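Local coordinates for protein beta-galactosidase (PDB 3TTY) that hydrolyses terminal beta-D-galactose residues from beta-galactosides, as a TIM-barrel glycoside hydrolase that binds galactose in its pocket, at residues Ala433-Gln437 / Leu594-Ala599; Leu611-Val617 / Met640-Ala644; Asn43-Lys49 / Thr60-Asp64. All coordinates share one frame; numbering follows the deposited sequence.

Contact 1: Ala433-Gln437 / Leu594-Ala599; sequences ALYKQ and LQGLIA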
ATOM      1  N   ALA A 433      28.319  -5.798 -16.514  1.00 21.34           N
ATOM      2  CA  ALA A 433      29.681  -5.372 -16.796  1.00 20.73           C
ATOM      3  C   ALA A 433      30.378  -6.321 -17.765  1.00 24.76           C
ATOM      4  O   ALA A 433      31.149  -5.885 -18.619  1.00 28.73           O
ATOM      5  CB  ALA A 433      30.487  -5.244 -15.493  1.00 20.79           C
ATOM      6  N   LEU A 434      30.113  -7.615 -17.632  1.00 22.78           N
ATOM      7  CA  LEU A 434      30.681  -8.589 -18.558  1.00 24.47           C
ATOM      8  C   LEU A 434      29.970  -8.475 -19.906  1.00 26.48           C
ATOM      9  O   LEU A 434      30.612  -8.403 -20.954  1.00 22.03           O
ATOM     10  CB  LEU A 434      30.567 -10.003 -17.993  1.00 22.71           C
ATOM     11  CG  LEU A 434      31.495 -10.322 -16.801  1.00 24.84           C
ATOM     12  CD1 LEU A 434      30.882 -11.362 -15.880  1.00 18.46           C
ATOM     13  CD2 LEU A 434      32.852 -10.801 -17.287  1.00 21.73           C
ATOM     14  N   TYR A 435      28.640  -8.446 -19.854  1.00 23.72           N
ATOM     15  CA  TYR A 435      27.793  -8.316 -21.032  1.00 24.78           C
ATOM     16  C   TYR A 435      28.291  -7.184 -21.927  1.00 24.32           C
ATOM     17  O   TYR A 435      28.455  -7.369 -23.126  1.00 23.83           O
ATOM     18  CB  TYR A 435      26.348  -8.081 -20.578  1.00 19.99           C
ATOM     19  CG  TYR A 435      25.321  -7.722 -21.629  1.00 16.90           C
ATOM     20  CD1 TYR A 435      24.508  -8.696 -22.196  1.00 22.24           C
ATOM     21  CD2 TYR A 435      25.106  -6.398 -21.994  1.00 22.92           C
ATOM     22  CE1 TYR A 435      23.536  -8.371 -23.140  1.00 21.38           C
ATOM     23  CE2 TYR A 435      24.142  -6.054 -22.942  1.00 21.59           C
ATOM     24  CZ  TYR A 435      23.359  -7.052 -23.506  1.00 25.02           C
ATOM     25  OH  TYR A 435      22.395  -6.731 -24.433  1.00 29.18           O
ATOM     26  N   LYS A 436      28.554  -6.025 -21.334  1.00 21.92           N
ATOM     27  CA  LYS A 436      28.948  -4.845 -22.099  1.00 25.88           C
ATOM     28  C   LYS A 436      30.278  -4.989 -22.826  1.00 25.56           C
ATOM     29  O   LYS A 436      30.601  -4.183 -23.697  1.00 27.82           O
ATOM     30  CB  LYS A 436      29.000  -3.620 -21.197  1.00 27.82           C
ATOM     31  CG  LYS A 436      27.644  -3.102 -20.786  1.00 29.73           C
ATOM     32  CD  LYS A 436      27.796  -2.010 -19.732  1.00 32.81           C
ATOM     33  CE  LYS A 436      26.439  -1.454 -19.326  1.00 40.41           C
ATOM     34  NZ  LYS A 436      26.527  -0.591 -18.105  1.00 59.30           N
ATOM     35  N   GLN A 437      31.049  -6.007 -22.466  1.00 22.06           N
ATOM     36  CA  GLN A 437      32.356  -6.199 -23.064  1.00 25.89           C
ATOM     37  C   GLN A 437      32.379  -7.470 -23.894  1.00 25.76           C
ATOM     38  O   GLN A 437      33.423  -7.864 -24.403  1.00 26.78           O
ATOM     39  CB  GLN A 437      33.460  -6.211 -21.992  1.00 23.60           C
ATOM     40  CG  GLN A 437      33.482  -4.927 -21.162  1.00 26.34           C
ATOM     41  CD  GLN A 437      34.524  -4.946 -20.050  1.00 29.68           C
ATOM     42  OE1 GLN A 437      35.515  -5.672 -20.126  1.00 32.68           O
ATOM     43  NE2 GLN A 437      34.304  -4.141 -19.015  1.00 26.22           N
ATOM     44  N   LEU A 594      33.080  -1.190 -12.253  1.00 24.65           N
ATOM     45  CA  LEU A 594      32.925  -2.588 -12.650  1.00 25.55           C
ATOM     46  C   LEU A 594      33.416  -2.856 -14.069  1.00 26.66           C
ATOM     47  O   LEU A 594      33.928  -3.938 -14.355  1.00 24.74           O
ATOM     48  CB  LEU A 594      31.486  -3.072 -12.451  1.00 21.15           C
ATOM     49  CG  LEU A 594      31.055  -3.214 -10.983  1.00 23.67           C
ATOM     50  CD1 LEU A 594      29.587  -3.607 -10.893  1.00 23.33           C
ATOM     51  CD2 LEU A 594      31.934  -4.217 -10.229  1.00 21.65           C
ATOM     52  N   GLN A 595      33.271  -1.874 -14.954  1.00 26.68           N
ATOM     53  CA  GLN A 595      33.862  -1.989 -16.280  1.00 26.90           C
ATOM     54  C   GLN A 595      35.365  -2.234 -16.166  1.00 25.26           C
ATOM     55  O   GLN A 595      35.888  -3.198 -16.724  1.00 27.96           O
ATOM     56  CB  GLN A 595      33.609  -0.730 -17.113  1.00 31.85           C
ATOM     57  CG  GLN A 595      34.546  -0.620 -18.309  1.00 35.98           C
ATOM     58  CD  GLN A 595      34.197   0.519 -19.256  1.00 46.33           C
ATOM     59  OE1 GLN A 595      34.270   0.360 -20.475  1.00 52.77           O
ATOM     60  NE2 GLN A 595      33.828   1.676 -18.702  1.00 40.55           N
ATOM     61  N   GLY A 596      36.049  -1.354 -15.437  1.00 27.82           N
ATOM     62  CA  GLY A 596      37.486  -1.451 -15.240  1.00 27.39           C
ATOM     63  C   GLY A 596      37.925  -2.731 -14.554  1.00 23.88           C
ATOM     64  O   GLY A 596      38.848  -3.410 -15.020  1.00 23.99           O
ATOM     65  N   LEU A 597      37.253  -3.062 -13.454  1.00 23.29           N
ATOM     66  CA  LEU A 597      37.549  -4.267 -12.685  1.00 23.41           C
ATOM     67  C   LEU A 597      37.483  -5.518 -13.554  1.00 24.73           C
ATOM     68  O   LEU A 597      38.429  -6.310 -13.614  1.00 24.02           O
ATOM     69  CB  LEU A 597      36.582  -4.396 -11.503  1.00 24.13           C
ATOM     70  CG  LEU A 597      36.869  -5.578 -10.568  1.00 23.88           C
ATOM     71  CD1 LEU A 597      38.269  -5.443  -9.993  1.00 25.71           C
ATOM     72  CD2 LEU A 597      35.832  -5.702  -9.450  1.00 25.15           C
ATOM     73  N   ILE A 598      36.358  -5.679 -14.236  1.00 26.09           N
ATOM     74  CA  ILE A 598      36.142  -6.802 -15.137  1.00 22.91           C
ATOM     75  C   ILE A 598      37.203  -6.888 -16.221  1.00 25.51           C
ATOM     76  O   ILE A 598      37.732  -7.960 -16.512  1.00 29.04           O
ATOM     77  CB  ILE A 598      34.779  -6.666 -15.806  1.00 24.04           C
ATOM     78  CG1 ILE A 598      33.686  -6.830 -14.751  1.00 27.37           C
ATOM     79  CG2 ILE A 598      34.624  -7.682 -16.912  1.00 23.69           C
ATOM     80  CD1 ILE A 598      33.760  -8.135 -13.993  1.00 23.88           C
ATOM     81  N   ALA A 599      37.493  -5.748 -16.836  1.00 27.55           N
ATOM     82  CA  ALA A 599      38.530  -5.668 -17.853  1.00 25.92           C
ATOM     83  C   ALA A 599      39.886  -6.125 -17.301  1.00 22.71           C
ATOM     84  O   ALA A 599      40.625  -6.867 -17.961  1.00 28.11           O
ATOM     85  CB  ALA A 599      38.618  -4.241 -18.394  1.00 24.53           C
TER
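Ala433 and Ile598 form the apolar centre: the methyl CB of Ala433 rests 3.6 Å from CG1 of Ile598 and 3.9 Å from CB of Leu594. An alanine suits this place because its short side chain lets the backbones draw close, the CA atoms of Ala433 and Gln595 being 5.4 Å apart. Beside it Leu434 and Ile598 cross at about a right angle, with CD2 of Leu434 3.6 Å from CG2 of Ile598. That branch of Ile598 stands anti to its backbone N, whereas CG1 (chi1 -67°) lies beside the N; the fork thus serves Leu434 and Ala433 with separate arms. At the polar edge Gln437 stretches out its chain, and its NE2 donates to the carbonyl O of Gln595 at 2.9 Å, the acceptor lying in the plane of Gln437's own amide. The same oxygen accepts the helical N-H of Ala599 from the opposite face of its carbonyl plane, so the helix bond is kept. OE1 of Gln437 lies against CB of Ala599, 3.8 Å away. The last part of helix 423-435 and the turn after it pack on helix 591-604 in the trimerisation domain, whose parallel strands flanked by helices are consistent with a Glutaminase_I-like fold.

Contact 2: Leu611-Val617 / Met640-Ala644; sequences LNTPDGV and MTFDA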
ATOM      1  N   LEU A 611      34.197 -10.067 -29.324  1.00 24.26           N
ATOM      2  CA  LEU A 611      34.216  -9.070 -30.376  1.00 28.46           C
ATOM      3  C   LEU A 611      34.120  -7.729 -29.673  1.00 31.50           C
ATOM      4  O   LEU A 611      33.555  -7.645 -28.582  1.00 32.44           O
ATOM      5  CB  LEU A 611      32.980  -9.249 -31.251  1.00 25.67           C
ATOM      6  CG  LEU A 611      33.062  -9.306 -32.773  1.00 30.12           C
ATOM      7  CD1 LEU A 611      34.256 -10.113 -33.267  1.00 30.21           C
ATOM      8  CD2 LEU A 611      31.761  -9.878 -33.299  1.00 25.84           C
ATOM      9  N   ASN A 612      34.676  -6.684 -30.276  1.00 31.37           N
ATOM     10  CA  ASN A 612      34.425  -5.326 -29.810  1.00 33.35           C
ATOM     11  C   ASN A 612      33.285  -4.731 -30.613  1.00 31.81           C
ATOM     12  O   ASN A 612      33.325  -4.752 -31.839  1.00 36.52           O
ATOM     13  CB  ASN A 612      35.677  -4.457 -29.928  1.00 33.15           C
ATOM     14  CG  ASN A 612      36.731  -4.827 -28.908  1.00 44.95           C
ATOM     15  OD1 ASN A 612      36.635  -4.450 -27.739  1.00 46.25           O
ATOM     16  ND2 ASN A 612      37.739  -5.583 -29.339  1.00 41.44           N
ATOM     17  N   THR A 613      32.265  -4.219 -29.930  1.00 29.27           N
ATOM     18  CA  THR A 613      31.091  -3.679 -30.609  1.00 30.38           C
ATOM     19  C   THR A 613      30.567  -2.449 -29.898  1.00 27.96           C
ATOM     20  O   THR A 613      30.889  -2.211 -28.742  1.00 28.27           O
ATOM     21  CB  THR A 613      29.939  -4.707 -30.695  1.00 29.84           C
ATOM     22  OG1 THR A 613      29.521  -5.060 -29.373  1.00 31.67           O
ATOM     23  CG2 THR A 613      30.364  -5.959 -31.458  1.00 26.59           C
ATOM     24  N   PRO A 614      29.752  -1.654 -30.600  1.00 30.65           N
ATOM     25  CA  PRO A 614      29.156  -0.445 -30.030  1.00 29.97           C
ATOM     26  C   PRO A 614      28.212  -0.786 -28.894  1.00 28.08           C
ATOM     27  O   PRO A 614      27.819  -1.943 -28.754  1.00 31.84           O
ATOM     28  CB  PRO A 614      28.370   0.146 -31.208  1.00 29.25           C
ATOM     29  CG  PRO A 614      29.030  -0.406 -32.423  1.00 31.07           C
ATOM     30  CD  PRO A 614      29.462  -1.791 -32.037  1.00 30.64           C
ATOM     31  N   ASP A 615      27.849   0.218 -28.100  1.00 27.62           N
ATOM     32  CA  ASP A 615      26.929   0.018 -26.992  1.00 29.68           C
ATOM     33  C   ASP A 615      25.607  -0.533 -27.503  1.00 33.55           C
ATOM     34  O   ASP A 615      25.048  -0.026 -28.474  1.00 30.98           O
ATOM     35  CB  ASP A 615      26.684   1.328 -26.230  1.00 32.18           C
ATOM     36  CG  ASP A 615      27.927   1.832 -25.510  1.00 42.87           C
ATOM     37  OD1 ASP A 615      28.938   1.090 -25.469  1.00 36.34           O
ATOM     38  OD2 ASP A 615      27.890   2.969 -24.979  1.00 48.91           O
ATOM     39  N   GLY A 616      25.116  -1.579 -26.849  1.00 30.95           N
ATOM     40  CA  GLY A 616      23.825  -2.142 -27.188  1.00 27.31           C
ATOM     41  C   GLY A 616      23.897  -3.194 -28.271  1.00 26.07           C
ATOM     42  O   GLY A 616      22.877  -3.694 -28.719  1.00 26.31           O
ATOM     43  N   VAL A 617      25.107  -3.519 -28.707  1.00 25.31           N
ATOM     44  CA  VAL A 617      25.276  -4.592 -29.669  1.00 26.60           C
ATOM     45  C   VAL A 617      25.829  -5.792 -28.922  1.00 26.93           C
ATOM     46  O   VAL A 617      27.024  -5.878 -28.636  1.00 25.12           O
ATOM     47  CB  VAL A 617      26.214  -4.201 -30.829  1.00 28.81           C
ATOM     48  CG1 VAL A 617      26.486  -5.413 -31.732  1.00 22.46           C
ATOM     49  CG2 VAL A 617      25.616  -3.044 -31.619  1.00 30.39           C
ATOM     50  N   MET A 640      24.187  -0.047 -36.960  1.00 33.50           N
ATOM     51  CA  MET A 640      25.436   0.018 -36.209  1.00 33.59           C
ATOM     52  C   MET A 640      26.550  -0.702 -36.958  1.00 33.32           C
ATOM     53  O   MET A 640      26.292  -1.661 -37.687  1.00 34.71           O
ATOM     54  CB  MET A 640      25.239  -0.610 -34.824  1.00 32.44           C
ATOM     55  CG  MET A 640      25.820   0.192 -33.673  1.00 31.68           C
ATOM     56  SD  MET A 640      24.896   1.676 -33.271  1.00 36.35           S
ATOM     57  CE  MET A 640      25.909   2.359 -31.962  1.00 48.71           C
ATOM     58  N   THR A 641      27.787  -0.247 -36.777  1.00 31.26           N
ATOM     59  CA  THR A 641      28.932  -0.870 -37.445  1.00 32.17           C
ATOM     60  C   THR A 641      29.992  -1.357 -36.457  1.00 29.71           C
ATOM     61  O   THR A 641      30.165  -0.796 -35.381  1.00 32.75           O
ATOM     62  CB  THR A 641      29.578   0.071 -38.504  1.00 38.70           C
ATOM     63  OG1 THR A 641      30.323   1.103 -37.851  1.00 41.55           O
ATOM     64  CG2 THR A 641      28.507   0.721 -39.366  1.00 40.52           C
ATOM     65  N   PHE A 642      30.700  -2.416 -36.826  1.00 33.42           N
ATOM     66  CA  PHE A 642      31.682  -3.001 -35.930  1.00 36.50           C
ATOM     67  C   PHE A 642      32.700  -3.796 -36.720  1.00 39.62           C
ATOM     68  O   PHE A 642      32.405  -4.290 -37.808  1.00 33.24           O
ATOM     69  CB  PHE A 642      30.992  -3.919 -34.908  1.00 37.05           C
ATOM     70  CG  PHE A 642      30.325  -5.130 -35.522  1.00 32.52           C
ATOM     71  CD1 PHE A 642      29.029  -5.051 -36.018  1.00 31.12           C
ATOM     72  CD2 PHE A 642      30.994  -6.345 -35.606  1.00 30.24           C
ATOM     73  CE1 PHE A 642      28.414  -6.167 -36.587  1.00 31.60           C
ATOM     74  CE2 PHE A 642      30.379  -7.471 -36.166  1.00 27.11           C
ATOM     75  CZ  PHE A 642      29.091  -7.380 -36.657  1.00 28.31           C
ATOM     76  N   ASP A 643      33.902  -3.922 -36.164  1.00 42.65           N
ATOM     77  CA  ASP A 643      34.926  -4.760 -36.762  1.00 38.55           C
ATOM     78  C   ASP A 643      34.584  -6.207 -36.443  1.00 42.04           C
ATOM     79  O   ASP A 643      34.501  -6.595 -35.277  1.00 44.32           O
ATOM     80  CB  ASP A 643      36.314  -4.378 -36.233  1.00 38.90           C
ATOM     81  CG  ASP A 643      37.439  -5.181 -36.875  1.00 44.90           C
ATOM     82  OD1 ASP A 643      37.209  -5.888 -37.880  1.00 43.31           O
ATOM     83  OD2 ASP A 643      38.577  -5.093 -36.369  1.00 58.01           O
ATOM     84  N   ALA A 644      34.364  -7.000 -37.483  1.00 40.90           N
ATOM     85  CA  ALA A 644      33.929  -8.370 -37.296  1.00 37.04           C
ATOM     86  C   ALA A 644      35.124  -9.300 -37.232  1.00 41.38           C
ATOM     87  O   ALA A 644      34.971 -10.518 -37.147  1.00 46.24           O
ATOM     88  CB  ALA A 644      32.986  -8.784 -38.418  1.00 31.93           C
TER
HETATM   89  O   HOH W   1      34.372  -3.206 -33.617  1.00 37.12           O
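Phe642 holds CG between its backbone N and carbonyl carbon (chi1 65°), and Met640 bends at chi2 (73°); these torsions set the ring beside Thr613 and Leu611 and the thioether chain alongside Pro614. The loop they meet closes in a type II beta turn, Pro614 to Val617, that leads into the first strand of the antiparallel C-terminal domain. A rigid proline suits its start, and Gly616 has the positive phi that glycine readily adopts at the third position. Pro614 and Met640 slide past each other, tightly packed: CE of Met640 is 3.4 Å from CB of Pro614. CG of the proline ring also lies 3.2 Å from the carbonyl O of Thr641. CG2 of Val617 packs on the methionine too, 3.8 Å from CG of Met640. Farther along, CD2 of Leu611 lies 4.0 Å from CE2 of Phe642. Threonine suits its place: its methyl CG2 runs alongside Phe642, while OG1 donates in the carbonyl plane to a lone pair of Val617 O and has Asn438 as a further partner. One water bridges the two backbones, donating a hydrogen bond to Asn612 O (2.6 Å) and accepting one from Asp643 N (2.7 Å).

Contact 3: Asn43-Lys49 / Thr60-Asp64; sequences NVFSWAK and TWLDD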
ATOM      1  N   ASN A  43      -3.156 -29.373 -24.745  1.00 15.79           N
ATOM      2  CA  ASN A  43      -3.727 -29.965 -23.534  1.00 18.39           C
ATOM      3  C   ASN A  43      -3.163 -29.431 -22.212  1.00 19.60           C
ATOM      4  O   ASN A  43      -3.111 -30.167 -21.215  1.00 17.02           O
ATOM      5  CB  ASN A  43      -3.560 -31.480 -23.560  1.00 15.86           C
ATOM      6  CG  ASN A  43      -4.462 -32.184 -22.561  1.00 18.89           C
ATOM      7  OD1 ASN A  43      -5.678 -31.929 -22.502  1.00 17.81           O
ATOM      8  ND2 ASN A  43      -3.870 -33.067 -21.758  1.00 13.22           N
ATOM      9  N   VAL A  44      -2.732 -28.169 -22.189  1.00 17.59           N
ATOM     10  CA  VAL A  44      -2.178 -27.606 -20.951  1.00 13.17           C
ATOM     11  C   VAL A  44      -3.279 -27.374 -19.918  1.00 16.58           C
ATOM     12  O   VAL A  44      -3.062 -27.554 -18.718  1.00 19.42           O
ATOM     13  CB  VAL A  44      -1.425 -26.288 -21.182  1.00 15.92           C
ATOM     14  CG1 VAL A  44      -0.832 -25.774 -19.874  1.00 15.92           C
ATOM     15  CG2 VAL A  44      -0.339 -26.462 -22.214  1.00 16.07           C
ATOM     16  N   PHE A  45      -4.469 -27.006 -20.379  1.00 16.57           N
ATOM     17  CA  PHE A  45      -5.511 -26.556 -19.462  1.00 16.57           C
ATOM     18  C   PHE A  45      -6.865 -27.182 -19.727  1.00 18.78           C
ATOM     19  O   PHE A  45      -7.857 -26.472 -19.904  1.00 19.15           O
ATOM     20  CB  PHE A  45      -5.623 -25.024 -19.483  1.00 17.05           C
ATOM     21  CG  PHE A  45      -4.475 -24.317 -18.789  1.00 16.13           C
ATOM     22  CD1 PHE A  45      -4.246 -24.498 -17.431  1.00 18.09           C
ATOM     23  CD2 PHE A  45      -3.643 -23.459 -19.486  1.00 17.44           C
ATOM     24  CE1 PHE A  45      -3.203 -23.837 -16.778  1.00 13.55           C
ATOM     25  CE2 PHE A  45      -2.591 -22.800 -18.845  1.00 20.27           C
ATOM     26  CZ  PHE A  45      -2.372 -22.992 -17.485  1.00 17.62           C
ATOM     27  N   SER A  46      -6.920 -28.510 -19.727  1.00 13.21           N
ATOM     28  CA  SER A  46      -8.152 -29.184 -20.090  1.00 15.65           C
ATOM     29  C   SER A  46      -8.468 -30.343 -19.158  1.00 18.24           C
ATOM     30  O   SER A  46      -9.111 -31.319 -19.554  1.00 17.18           O
ATOM     31  CB  SER A  46      -8.087 -29.664 -21.542  1.00 15.19           C
ATOM     32  OG  SER A  46      -8.564 -28.660 -22.414  1.00 20.32           O
ATOM     33  N   TRP A  47      -8.017 -30.229 -17.916  1.00 15.52           N
ATOM     34  CA  TRP A  47      -8.262 -31.277 -16.959  1.00 15.33           C
ATOM     35  C   TRP A  47      -9.772 -31.534 -16.881  1.00 15.13           C
ATOM     36  O   TRP A  47     -10.216 -32.667 -17.021  1.00 18.55           O
ATOM     37  CB  TRP A  47      -7.668 -30.907 -15.602  1.00 13.04           C
ATOM     38  CG  TRP A  47      -7.589 -32.046 -14.649  1.00 14.08           C
ATOM     39  CD1 TRP A  47      -8.298 -33.218 -14.696  1.00 12.32           C
ATOM     40  CD2 TRP A  47      -6.740 -32.134 -13.499  1.00 12.73           C
ATOM     41  NE1 TRP A  47      -7.947 -34.022 -13.628  1.00 13.33           N
ATOM     42  CE2 TRP A  47      -6.993 -33.378 -12.884  1.00 14.56           C
ATOM     43  CE3 TRP A  47      -5.810 -31.272 -12.919  1.00 15.17           C
ATOM     44  CZ2 TRP A  47      -6.320 -33.787 -11.734  1.00 13.36           C
ATOM     45  CZ3 TRP A  47      -5.152 -31.675 -11.774  1.00 15.37           C
ATOM     46  CH2 TRP A  47      -5.410 -32.922 -11.196  1.00 12.20           C
ATOM     47  N   ALA A  48     -10.559 -30.481 -16.710  1.00 12.98           N
ATOM     48  CA  ALA A  48     -12.003 -30.647 -16.579  1.00 17.47           C
ATOM     49  C   ALA A  48     -12.669 -31.154 -17.863  1.00 16.72           C
ATOM     50  O   ALA A  48     -13.653 -31.887 -17.806  1.00 18.39           O
ATOM     51  CB  ALA A  48     -12.669 -29.356 -16.091  1.00 14.94           C
ATOM     52  N   LYS A  49     -12.139 -30.783 -19.021  1.00 15.07           N
ATOM     53  CA  LYS A  49     -12.703 -31.311 -20.264  1.00 15.55           C
ATOM     54  C   LYS A  49     -12.507 -32.824 -20.344  1.00 17.10           C
ATOM     55  O   LYS A  49     -13.371 -33.567 -20.811  1.00 18.62           O
ATOM     56  CB  LYS A  49     -12.084 -30.637 -21.488  1.00 16.76           C
ATOM     57  CG  LYS A  49     -12.792 -31.005 -22.799  1.00 16.34           C
ATOM     58  CD  LYS A  49     -12.228 -30.226 -23.964  1.00 20.41           C
ATOM     59  CE  LYS A  49     -13.001 -30.517 -25.257  1.00 21.59           C
ATOM     60  NZ  LYS A  49     -14.475 -30.427 -25.104  1.00 22.50           N
ATOM     61  N   THR A  60     -11.489 -38.484 -26.504  1.00 17.46           N
ATOM     62  CA  THR A  60     -11.834 -38.498 -27.929  1.00 20.24           C
ATOM     63  C   THR A  60     -11.571 -37.152 -28.603  1.00 19.98           C
ATOM     64  O   THR A  60     -11.087 -37.111 -29.732  1.00 24.55           O
ATOM     65  CB  THR A  60     -13.281 -38.984 -28.186  1.00 24.01           C
ATOM     66  OG1 THR A  60     -14.220 -38.050 -27.634  1.00 23.98           O
ATOM     67  CG2 THR A  60     -13.491 -40.361 -27.560  1.00 18.98           C
ATOM     68  N   TRP A  61     -11.854 -36.061 -27.894  1.00 20.31           N
ATOM     69  CA  TRP A  61     -11.630 -34.711 -28.407  1.00 20.15           C
ATOM     70  C   TRP A  61     -10.143 -34.505 -28.677  1.00 20.79           C
ATOM     71  O   TRP A  61      -9.744 -33.908 -29.682  1.00 21.10           O
ATOM     72  CB  TRP A  61     -12.124 -33.657 -27.396  1.00 20.64           C
ATOM     73  CG  TRP A  61     -11.318 -33.646 -26.124  1.00 18.06           C
ATOM     74  CD1 TRP A  61     -11.476 -34.468 -25.048  1.00 18.74           C
ATOM     75  CD2 TRP A  61     -10.202 -32.798 -25.819  1.00 18.29           C
ATOM     76  NE1 TRP A  61     -10.533 -34.182 -24.089  1.00 17.45           N
ATOM     77  CE2 TRP A  61      -9.738 -33.162 -24.538  1.00 16.39           C
ATOM     78  CE3 TRP A  61      -9.553 -31.765 -26.504  1.00 17.00           C
ATOM     79  CZ2 TRP A  61      -8.660 -32.523 -23.923  1.00 16.87           C
ATOM     80  CZ3 TRP A  61      -8.485 -31.129 -25.890  1.00 18.60           C
ATOM     81  CH2 TRP A  61      -8.048 -31.512 -24.615  1.00 16.14           C
ATOM     82  N   LEU A  62      -9.325 -35.002 -27.764  1.00 16.78           N
ATOM     83  CA  LEU A  62      -7.881 -34.846 -27.862  1.00 18.27           C
ATOM     84  C   LEU A  62      -7.290 -35.734 -28.967  1.00 18.49           C
ATOM     85  O   LEU A  62      -6.387 -35.310 -29.684  1.00 20.02           O
ATOM     86  CB  LEU A  62      -7.231 -35.165 -26.514  1.00 16.26           C
ATOM     87  CG  LEU A  62      -5.718 -35.035 -26.465  1.00 16.76           C
ATOM     88  CD1 LEU A  62      -5.345 -33.626 -26.833  1.00 14.77           C
ATOM     89  CD2 LEU A  62      -5.208 -35.418 -25.085  1.00 13.73           C
ATOM     90  N   ASP A  63      -7.799 -36.959 -29.100  1.00 18.29           N
ATOM     91  CA  ASP A  63      -7.423 -37.820 -30.230  1.00 23.38           C
ATOM     92  C   ASP A  63      -7.490 -37.041 -31.544  1.00 20.82           C
ATOM     93  O   ASP A  63      -6.573 -37.094 -32.353  1.00 23.96           O
ATOM     94  CB  ASP A  63      -8.352 -39.038 -30.347  1.00 20.28           C
ATOM     95  CG  ASP A  63      -8.196 -40.017 -29.205  1.00 20.00           C
ATOM     96  OD1 ASP A  63      -7.295 -39.839 -28.366  1.00 20.10           O
ATOM     97  OD2 ASP A  63      -8.989 -40.980 -29.154  1.00 24.35           O
ATOM     98  N   ASP A  64      -8.592 -36.324 -31.745  1.00 17.56           N
ATOM     99  CA  ASP A  64      -8.832 -35.616 -32.995  1.00 20.95           C
ATOM    100  C   ASP A  64      -7.859 -34.490 -33.226  1.00 27.49           C
ATOM    101  O   ASP A  64      -7.367 -34.300 -34.344  1.00 28.57           O
ATOM    102  CB  ASP A  64     -10.245 -35.068 -33.040  1.00 22.64           C
ATOM    103  CG  ASP A  64     -11.209 -36.037 -33.660  1.00 33.94           C
ATOM    104  OD1 ASP A  64     -10.930 -37.266 -33.620  1.00 34.92           O
ATOM    105  OD2 ASP A  64     -12.234 -35.568 -34.201  1.00 38.19           O
TER
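Asn43 OD1 meets the indole edge of Trp61 near the ring plane, 3.2 Å from CH2 and close to CZ2 as well, so the partly positive ring hydrogens face a carbonyl oxygen. The amide and ring planes stand 50° apart. CG of Asn43 is anti to its backbone N (chi1 -163°), which carries the amide out to the indole, and ND2 at its other end bonds to Ala79 O, which helps to set the rotation of the amide. Asparagine also tolerates the left-handed backbone conformation found here. Ser46 comes to the same corner of the ring, its CB 3.6 Å from CH2 of Trp61; its small size suits the close approach, and its hydroxyl bonds to Glu18.

Both faces of the indole are covered. Over one lies Lys49, extended as far as CE and bent only at its last torsion (chi4 49°), its CD 3.9 Å from the centroid of the six-membered ring in a CH-pi contact. NZ stays above the five-membered ring, a rather distant cation-pi contact at 5.0 Å. Lysine fits because its methylenes pack on the ring while its ammonium can still profit from the pi cloud. Against the opposite face is CB of the neighbouring Leu62, whose CD2 also reaches CG of Asn43 at 4.2 Å. NE1 of Trp61 makes a weak bond to Asp58 O.

Residues 43-49 also face the active site: Phe45 touches the bound galactose, and its ring meets Trp187 of a second subunit. Ser188 and Tyr192 of that same subunit hydrogen-bond to the backbone of Ala48. The contact belongs to a beta-alpha-beta unit of the TIM barrel, packing the loop after strand 39-42, at the catalytic end of the barrel, onto the start of the outer helix 60-71.

In the fold
Along the chain the three contacts come in series: contact 3, then contact 1, then contact 2. Contact 3 lies in the catalytic TIM barrel, between its second and third strands and beside a subunit interface. Contact 1, in the trimerisation domain, is on the opposite side of the chain's centre; the centres of contacts 1 and 2 lie about 50 and 49 Å from that of contact 3. Contacts 1 and 2 have centres about 15 Å apart and do not touch. They probably lie near the passage from the trimerisation domain to the C-terminal beta domain, where Tyr435 bonds weakly to Glu618 and Leu611 O to Asn438, remote from the sugar pocket bordered by contact 3.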